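Local structure of probable acetyltransferase (Pseudomonas aeruginosa PAO1, 2EUI) at residues E88-R92 with Q93-D97. The protein is of unknown function but belongs to the GNAT family, and so probably transfers an acyl group, such as acetyl, to a substrate not yet identified. Numbering follows the deposited sequence.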
loop_
_atom_site.group_PDB
_atom_site.type_symbol
_atom_site.label_atom_id
_atom_site.label_comp_id
_atom_site.label_asym_id
_atom_site.label_seq_id
_atom_site.Cartn_x
_atom_site.Cartn_y
_atom_site.Cartn_z
ATOM N N GLU A 88 -7.761 24.989 -7.348
ATOM C CA GLU A 88 -7.238 26.149 -8.076
ATOM C C GLU A 88 -7.225 27.437 -7.256
ATOM O O GLU A 88 -6.186 28.094 -7.125
ATOM C CB GLU A 88 -8.065 26.415 -9.336
ATOM C CG GLU A 88 -8.039 25.324 -10.373
ATOM C CD GLU A 88 -8.635 25.781 -11.699
ATOM O OE1 GLU A 88 -9.801 26.233 -11.714
ATOM O OE2 GLU A 88 -7.934 25.690 -12.727
ATOM N N GLU A 89 -8.397 27.799 -6.738
ATOM C CA GLU A 89 -8.579 29.011 -5.945
ATOM C C GLU A 89 -7.586 29.095 -4.806
ATOM O O GLU A 89 -7.134 30.181 -4.445
ATOM C CB GLU A 89 -9.996 29.069 -5.365
ATOM C CG GLU A 89 -11.114 28.999 -6.405
ATOM C CD GLU A 89 -11.126 27.681 -7.181
ATOM O OE1 GLU A 89 -11.268 26.613 -6.540
ATOM O OE2 GLU A 89 -10.993 27.726 -8.426
ATOM N N ALA A 90 -7.262 27.944 -4.230
ATOM C CA ALA A 90 -6.321 27.877 -3.123
ATOM C C ALA A 90 -4.897 27.858 -3.662
ATOM O O ALA A 90 -4.651 27.406 -4.785
ATOM C CB ALA A 90 -6.589 26.621 -2.293
ATOM N N ARG A 91 -3.958 28.356 -2.867
ATOM C CA ARG A 91 -2.559 28.362 -3.280
ATOM C C ARG A 91 -1.995 26.982 -3.010
ATOM O O ARG A 91 -1.946 26.536 -1.863
ATOM C CB ARG A 91 -1.778 29.414 -2.496
ATOM C CG ARG A 91 -2.632 30.086 -1.460
ATOM C CD ARG A 91 -1.940 31.245 -0.811
ATOM N NE ARG A 91 -2.795 31.777 0.241
ATOM C CZ ARG A 91 -2.469 32.790 1.034
ATOM N NH1 ARG A 91 -1.290 33.392 0.893
ATOM N NH2 ARG A 91 -3.328 33.191 1.971
ATOM N N ARG A 92 -1.592 26.313 -4.086
ATOM C CA ARG A 92 -1.029 24.967 -4.029
ATOM C C ARG A 92 -0.079 24.725 -2.855
ATOM O O ARG A 92 -0.431 24.035 -1.892
ATOM C CB ARG A 92 -0.314 24.657 -5.358
ATOM C CG ARG A 92 0.410 23.313 -5.412
ATOM C CD ARG A 92 0.449 22.760 -6.847
ATOM N NE ARG A 92 1.226 21.518 -6.951
ATOM C CZ ARG A 92 1.060 20.602 -7.906
ATOM N NH1 ARG A 92 0.138 20.779 -8.849
ATOM N NH2 ARG A 92 1.811 19.504 -7.922
ATOM N N GLN A 93 1.117 25.304 -2.943
ATOM C CA GLN A 93 2.158 25.144 -1.926
ATOM C C GLN A 93 1.740 25.396 -0.475
ATOM O O GLN A 93 1.868 24.506 0.372
ATOM C CB GLN A 93 3.362 26.019 -2.281
ATOM C CG GLN A 93 4.518 25.916 -1.296
ATOM C CD GLN A 93 5.863 26.185 -1.955
ATOM O OE1 GLN A 93 5.986 27.078 -2.805
ATOM N NE2 GLN A 93 6.880 25.420 -1.562
ATOM N N LEU A 94 1.261 26.601 -0.180
ATOM C CA LEU A 94 0.829 26.923 1.175
ATOM C C LEU A 94 -0.038 25.814 1.808
ATOM O O LEU A 94 0.202 25.397 2.945
ATOM C CB LEU A 94 0.051 28.242 1.165
ATOM C CG LEU A 94 -0.666 28.609 2.467
ATOM C CD1 LEU A 94 0.332 28.622 3.615
ATOM C CD2 LEU A 94 -1.334 29.969 2.317
ATOM N N VAL A 95 -1.035 25.337 1.062
ATOM C CA VAL A 95 -1.951 24.300 1.540
ATOM C C VAL A 95 -1.393 22.885 1.444
ATOM O O VAL A 95 -1.567 22.076 2.369
ATOM C CB VAL A 95 -3.308 24.371 0.785
ATOM C CG1 VAL A 95 -4.109 23.079 0.984
ATOM C CG2 VAL A 95 -4.110 25.561 1.304
ATOM N N ALA A 96 -0.742 22.576 0.325
ATOM C CA ALA A 96 -0.153 21.256 0.138
ATOM C C ALA A 96 0.739 20.977 1.344
ATOM O O ALA A 96 0.729 19.879 1.898
ATOM C CB ALA A 96 0.666 21.228 -1.141
ATOM N N ASP A 97 1.491 21.995 1.755
ATOM C CA ASP A 97 2.410 21.900 2.889
ATOM C C ASP A 97 1.769 21.500 4.207
ATOM O O ASP A 97 2.093 20.452 4.766
ATOM C CB ASP A 97 3.137 23.227 3.085
ATOM C CG ASP A 97 4.503 23.241 2.442
ATOM O OD1 ASP A 97 4.595 22.986 1.219
ATOM O OD2 ASP A 97 5.486 23.515 3.169
#
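Arg91 and Leu94 lie alongside each other where the chain turns into helix 92-109, their side chains directed alike. Beyond CG the arginine is extended (chi2 -172°, chi3 -176°), which carries its guanidinium level with the end of the leucine. There the CD2 methyl of Leu94 lies off-centre over one face of the flat group, with Arg91 NE as its nearest atom at 3.1 Å. The aliphatic part joins in as well, Arg91 CD lying 3.4 Å from Leu94 CD2.

Arg91 is the N-cap residue, and Arg91 O accepts a hydrogen bond from Val95 N at 3.3 Å; one residue on, Arg92 O takes Ala96 N at 2.7 Å. These are the i to i+4 bonds that open the helix. Ala90 CB makes a loose apolar contact with Val95 CG2 at 4.5 Å. The position matches the GNAT Arg/Gln-x-x-Gly-x-Gly/Ala motif, which in relatives binds the acyl-CoA pyrophosphate; with Leu94 in place of the usual first glycine, that role is not established here.

Arg92 leaves in a different direction from Arg91, and its side chain packs on Val125 and Val129 of helix 124-131. Val95 and Ala96 are buried against the sheet, both touching Val86 of strand 76-86, while Leu61 of strand 60-71 meets Ala90 and Val95. The contact thus spans the end of the loop leaving strand 76-86 and the first turn of helix 92-109.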